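Local coordinates for putative exported protein (Bordetella parapertussis, PDB 3OCJ), which is of unknown function but has the fold of an S-adenosylmethionine-dependent methyltransferase and holds a bound palmitic acid, at residues W180-N194 and R212-S226. Numbering follows the deposited sequence.
Sequences WKLDTREGYDLLTSN and RFWQALKPGGALVTS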
# COMPACT_ATOMS: atom_id res chain seq x y z
N TRP A 180 6.12 -8.44 11.16
CA TRP A 180 6.96 -7.74 12.13
C TRP A 180 7.92 -8.66 12.90
O TRP A 180 8.81 -8.18 13.60
CB TRP A 180 6.08 -6.95 13.12
CG TRP A 180 5.24 -5.91 12.44
CD1 TRP A 180 3.95 -6.05 12.03
CD2 TRP A 180 5.65 -4.60 12.05
NE1 TRP A 180 3.52 -4.89 11.44
CE2 TRP A 180 4.55 -3.98 11.42
CE3 TRP A 180 6.84 -3.87 12.18
CZ2 TRP A 180 4.59 -2.67 10.94
CZ3 TRP A 180 6.88 -2.58 11.70
CH2 TRP A 180 5.77 -1.99 11.09
N LYS A 181 7.73 -9.97 12.77
CA LYS A 181 8.59 -10.94 13.47
C LYS A 181 9.46 -11.73 12.49
O LYS A 181 10.01 -12.77 12.84
CB LYS A 181 7.74 -11.90 14.31
CG LYS A 181 6.86 -11.24 15.36
CD LYS A 181 6.09 -12.29 16.16
CE LYS A 181 4.94 -11.69 16.97
NZ LYS A 181 3.59 -12.10 16.45
N LEU A 182 9.57 -11.24 11.26
CA LEU A 182 10.38 -11.90 10.24
C LEU A 182 11.76 -12.23 10.79
O LEU A 182 12.43 -11.37 11.36
CB LEU A 182 10.52 -10.98 9.03
CG LEU A 182 11.30 -11.54 7.84
CD1 LEU A 182 10.56 -12.72 7.22
CD2 LEU A 182 11.52 -10.45 6.80
N ASP A 183 12.21 -13.48 10.63
CA ASP A 183 13.51 -13.86 11.17
C ASP A 183 14.34 -14.73 10.24
O ASP A 183 15.30 -15.36 10.66
CB ASP A 183 13.36 -14.50 12.56
CG ASP A 183 12.68 -15.86 12.51
OD1 ASP A 183 12.26 -16.29 11.41
OD2 ASP A 183 12.56 -16.50 13.57
N THR A 184 13.97 -14.73 8.96
CA THR A 184 14.75 -15.41 7.92
C THR A 184 16.17 -14.88 7.89
O THR A 184 16.39 -13.68 7.98
CB THR A 184 14.12 -15.18 6.53
OG1 THR A 184 12.74 -15.59 6.54
CG2 THR A 184 14.88 -15.94 5.45
N ARG A 185 17.14 -15.79 7.75
CA ARG A 185 18.54 -15.38 7.63
C ARG A 185 19.08 -15.69 6.24
O ARG A 185 19.21 -16.85 5.87
CB ARG A 185 19.40 -16.08 8.68
CG ARG A 185 19.35 -15.42 10.05
CD ARG A 185 18.15 -15.88 10.84
NE ARG A 185 17.82 -14.95 11.92
CZ ARG A 185 18.48 -14.87 13.07
NH1 ARG A 185 18.10 -13.99 13.99
NH2 ARG A 185 19.52 -15.66 13.30
N GLU A 186 19.39 -14.64 5.48
CA GLU A 186 20.00 -14.79 4.17
C GLU A 186 19.27 -15.81 3.29
O GLU A 186 19.88 -16.73 2.74
CB GLU A 186 21.49 -15.15 4.30
CG GLU A 186 22.30 -14.09 5.04
CD GLU A 186 23.80 -14.39 5.03
OE1 GLU A 186 24.20 -15.45 4.51
OE2 GLU A 186 24.58 -13.55 5.53
N GLY A 187 17.96 -15.65 3.17
CA GLY A 187 17.14 -16.54 2.37
C GLY A 187 16.74 -16.00 1.02
O GLY A 187 16.40 -16.76 0.12
N TYR A 188 16.79 -14.68 0.85
CA TYR A 188 16.23 -14.07 -0.36
C TYR A 188 17.23 -13.19 -1.11
O TYR A 188 18.02 -12.47 -0.51
CB TYR A 188 14.99 -13.23 -0.03
CG TYR A 188 14.07 -13.85 0.99
CD1 TYR A 188 13.60 -15.14 0.84
CD2 TYR A 188 13.66 -13.12 2.11
CE1 TYR A 188 12.76 -15.71 1.78
CE2 TYR A 188 12.82 -13.68 3.05
CZ TYR A 188 12.38 -14.97 2.88
OH TYR A 188 11.54 -15.52 3.83
N ASP A 189 17.15 -13.22 -2.44
CA ASP A 189 17.95 -12.32 -3.26
C ASP A 189 17.31 -10.95 -3.38
O ASP A 189 17.99 -9.93 -3.51
CB ASP A 189 18.14 -12.92 -4.65
CG ASP A 189 18.92 -14.21 -4.61
OD1 ASP A 189 20.14 -14.14 -4.35
OD2 ASP A 189 18.31 -15.28 -4.80
N LEU A 190 15.98 -10.95 -3.36
CA LEU A 190 15.19 -9.75 -3.56
C LEU A 190 14.01 -9.81 -2.60
O LEU A 190 13.41 -10.87 -2.43
CB LEU A 190 14.65 -9.72 -4.98
CG LEU A 190 15.30 -8.80 -6.01
CD1 LEU A 190 14.68 -9.08 -7.37
CD2 LEU A 190 15.11 -7.35 -5.61
N LEU A 191 13.69 -8.69 -1.96
CA LEU A 191 12.53 -8.64 -1.06
C LEU A 191 11.76 -7.37 -1.38
O LEU A 191 12.35 -6.29 -1.48
CB LEU A 191 12.97 -8.67 0.41
CG LEU A 191 11.84 -8.84 1.45
CD1 LEU A 191 12.32 -9.51 2.74
CD2 LEU A 191 11.16 -7.51 1.78
N THR A 192 10.46 -7.51 -1.58
CA THR A 192 9.62 -6.35 -1.80
C THR A 192 8.58 -6.21 -0.67
O THR A 192 8.06 -7.21 -0.16
CB THR A 192 8.96 -6.41 -3.19
OG1 THR A 192 8.19 -5.22 -3.42
CG2 THR A 192 8.08 -7.65 -3.31
N SER A 193 8.31 -4.97 -0.27
CA SER A 193 7.39 -4.69 0.82
C SER A 193 6.62 -3.41 0.56
O SER A 193 7.21 -2.36 0.30
CB SER A 193 8.15 -4.56 2.14
OG SER A 193 7.26 -4.32 3.22
N ASN A 194 5.29 -3.50 0.64
CA ASN A 194 4.44 -2.32 0.55
C ASN A 194 3.31 -2.45 1.56
O ASN A 194 2.73 -3.52 1.70
CB ASN A 194 3.87 -2.20 -0.87
CG ASN A 194 2.93 -1.01 -1.02
OD1 ASN A 194 1.72 -1.18 -1.21
ND2 ASN A 194 3.48 0.18 -0.95
N ARG A 212 15.10 -6.42 9.92
CA ARG A 212 14.70 -7.80 9.64
C ARG A 212 14.74 -8.09 8.15
O ARG A 212 15.18 -9.16 7.73
CB ARG A 212 13.32 -8.09 10.24
CG ARG A 212 13.38 -8.11 11.76
CD ARG A 212 12.02 -8.26 12.41
NE ARG A 212 12.18 -8.27 13.86
CZ ARG A 212 12.32 -9.36 14.60
NH1 ARG A 212 12.32 -10.56 14.02
NH2 ARG A 212 12.47 -9.27 15.91
N PHE A 213 14.33 -7.12 7.34
CA PHE A 213 14.48 -7.27 5.89
C PHE A 213 15.95 -7.45 5.50
O PHE A 213 16.30 -8.33 4.72
CB PHE A 213 13.92 -6.05 5.15
CG PHE A 213 12.43 -5.88 5.25
CD1 PHE A 213 11.60 -6.93 5.61
CD2 PHE A 213 11.86 -4.64 4.96
CE1 PHE A 213 10.21 -6.73 5.68
CE2 PHE A 213 10.48 -4.45 5.02
CZ PHE A 213 9.66 -5.49 5.38
N TRP A 214 16.83 -6.62 6.06
CA TRP A 214 18.25 -6.72 5.75
C TRP A 214 18.80 -8.09 6.13
O TRP A 214 19.52 -8.73 5.37
CB TRP A 214 19.00 -5.63 6.49
CG TRP A 214 20.44 -5.47 6.13
CD1 TRP A 214 20.98 -4.56 5.25
CD2 TRP A 214 21.55 -6.24 6.63
NE1 TRP A 214 22.35 -4.72 5.19
CE2 TRP A 214 22.72 -5.74 6.03
CE3 TRP A 214 21.66 -7.30 7.55
CZ2 TRP A 214 23.99 -6.26 6.30
CZ3 TRP A 214 22.93 -7.81 7.81
CH2 TRP A 214 24.07 -7.29 7.19
N GLN A 215 18.42 -8.56 7.32
CA GLN A 215 18.89 -9.86 7.79
C GLN A 215 18.39 -11.00 6.90
O GLN A 215 19.09 -12.00 6.70
CB GLN A 215 18.52 -10.04 9.27
CG GLN A 215 19.32 -9.09 10.17
CD GLN A 215 18.79 -8.99 11.59
OE1 GLN A 215 17.69 -9.46 11.89
NE2 GLN A 215 19.56 -8.35 12.46
N ALA A 216 17.19 -10.84 6.33
CA ALA A 216 16.60 -11.86 5.47
C ALA A 216 17.24 -11.91 4.08
O ALA A 216 17.15 -12.93 3.39
CB ALA A 216 15.09 -11.66 5.36
N LEU A 217 17.90 -10.83 3.67
CA LEU A 217 18.52 -10.80 2.34
C LEU A 217 19.88 -11.49 2.33
O LEU A 217 20.62 -11.46 3.31
CB LEU A 217 18.68 -9.35 1.86
CG LEU A 217 17.37 -8.71 1.41
CD1 LEU A 217 17.53 -7.19 1.29
CD2 LEU A 217 16.90 -9.30 0.09
N LYS A 218 20.18 -12.14 1.21
CA LYS A 218 21.54 -12.61 0.97
C LYS A 218 22.41 -11.39 0.74
O LYS A 218 21.93 -10.36 0.26
CB LYS A 218 21.56 -13.50 -0.27
CG LYS A 218 20.74 -14.78 -0.12
CD LYS A 218 20.87 -15.63 -1.38
CE LYS A 218 20.49 -17.08 -1.11
NZ LYS A 218 19.06 -17.22 -0.71
N PRO A 219 23.71 -11.49 1.07
CA PRO A 219 24.63 -10.40 0.77
C PRO A 219 24.58 -10.08 -0.72
O PRO A 219 24.55 -11.01 -1.53
CB PRO A 219 26.00 -10.98 1.15
CG PRO A 219 25.70 -12.01 2.19
CD PRO A 219 24.36 -12.60 1.80
N GLY A 220 24.54 -8.80 -1.06
CA GLY A 220 24.39 -8.37 -2.44
C GLY A 220 22.94 -8.26 -2.89
O GLY A 220 22.66 -7.81 -4.00
N GLY A 221 22.01 -8.66 -2.03
CA GLY A 221 20.59 -8.59 -2.35
C GLY A 221 20.01 -7.19 -2.30
O GLY A 221 20.71 -6.22 -1.99
N ALA A 222 18.73 -7.06 -2.63
CA ALA A 222 18.09 -5.75 -2.65
C ALA A 222 16.69 -5.79 -2.07
O ALA A 222 15.98 -6.79 -2.19
CB ALA A 222 18.05 -5.18 -4.07
N LEU A 223 16.33 -4.66 -1.46
CA LEU A 223 14.99 -4.41 -0.95
C LEU A 223 14.30 -3.39 -1.84
O LEU A 223 14.89 -2.37 -2.19
CB LEU A 223 15.08 -3.83 0.47
CG LEU A 223 13.79 -3.27 1.08
CD1 LEU A 223 12.77 -4.37 1.36
CD2 LEU A 223 14.14 -2.52 2.36
N VAL A 224 13.05 -3.66 -2.20
CA VAL A 224 12.21 -2.68 -2.89
C VAL A 224 11.05 -2.36 -1.97
O VAL A 224 10.22 -3.23 -1.68
CB VAL A 224 11.69 -3.23 -4.23
CG1 VAL A 224 10.75 -2.22 -4.91
CG2 VAL A 224 12.85 -3.59 -5.15
N THR A 225 10.98 -1.14 -1.48
CA THR A 225 9.86 -0.77 -0.63
C THR A 225 9.37 0.64 -0.97
O THR A 225 9.72 1.18 -2.03
CB THR A 225 10.17 -0.99 0.88
OG1 THR A 225 8.97 -0.88 1.66
CG2 THR A 225 11.23 -0.03 1.40
N SER A 226 8.55 1.22 -0.11
CA SER A 226 7.86 2.46 -0.43
C SER A 226 7.49 3.18 0.85
O SER A 226 7.55 2.61 1.94
CB SER A 226 6.57 2.16 -1.18
OG SER A 226 5.73 1.37 -0.35
O HOH W 1 11.15 -13.02 15.57
O HOH W 2 14.95 -11.56 9.18
O HOH W 3 8.36 -1.86 4.27
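Leu191 CD2 stands over one face of the Phe213 ring, 4.0 Å from its centroid and 13° off the ring normal, which meets the geometry of a CH-pi contact. Leu182 CD2 instead reaches the ring edge in its plane, 3.7 Å from Phe213 CD1. Leu191 CD2 also lies alongside Leu223, 3.6 Å from Leu223 CD1, because chi1 of -171° swings CG away from the backbone N. Ala216 CB packs near Leu182 and the Tyr188 ring, completing this buried core between helix 203-216 and the sheet, and Ala216 O is gripped by Gly187 N and Tyr188 N. On the sheet side of this core, strand 190-192 runs parallel to strand 221-226, 10° between their axes, through Leu191 N to Ala222 O, Val224 N to Leu191 O and Ser193 N to Val224 O. The chain leaves strand 188-192, passes through helix 203-216 over one face and returns as the neighbouring parallel strand 221-226, a right-handed beta-alpha-beta crossover of the Rossmann-like methyltransferase sheet, where strand 121-124 flanks 188-192 on its other edge. At the C-terminal end of the pair, Asn194 ND2 donates to Ser226 OG at 2.6 Å, nearly in the amide plane, and the Asn194 side chain touches the bound palmitic acid. Thr225 OG1 donates to Ser193 O from above the carbonyl plane, while water 3 joins that hydroxyl to Ser193 OG, itself bonded to Val125 O. The looser solvent side follows the loop 180-186, where the extended Arg212 chain brings NH1 to Leu182 O (2.8 Å) and water 1 links the same nitrogen to Lys181 O. Exposed Glu186 merely crosses Pro219, its CD 3.7 Å from Pro219 CD.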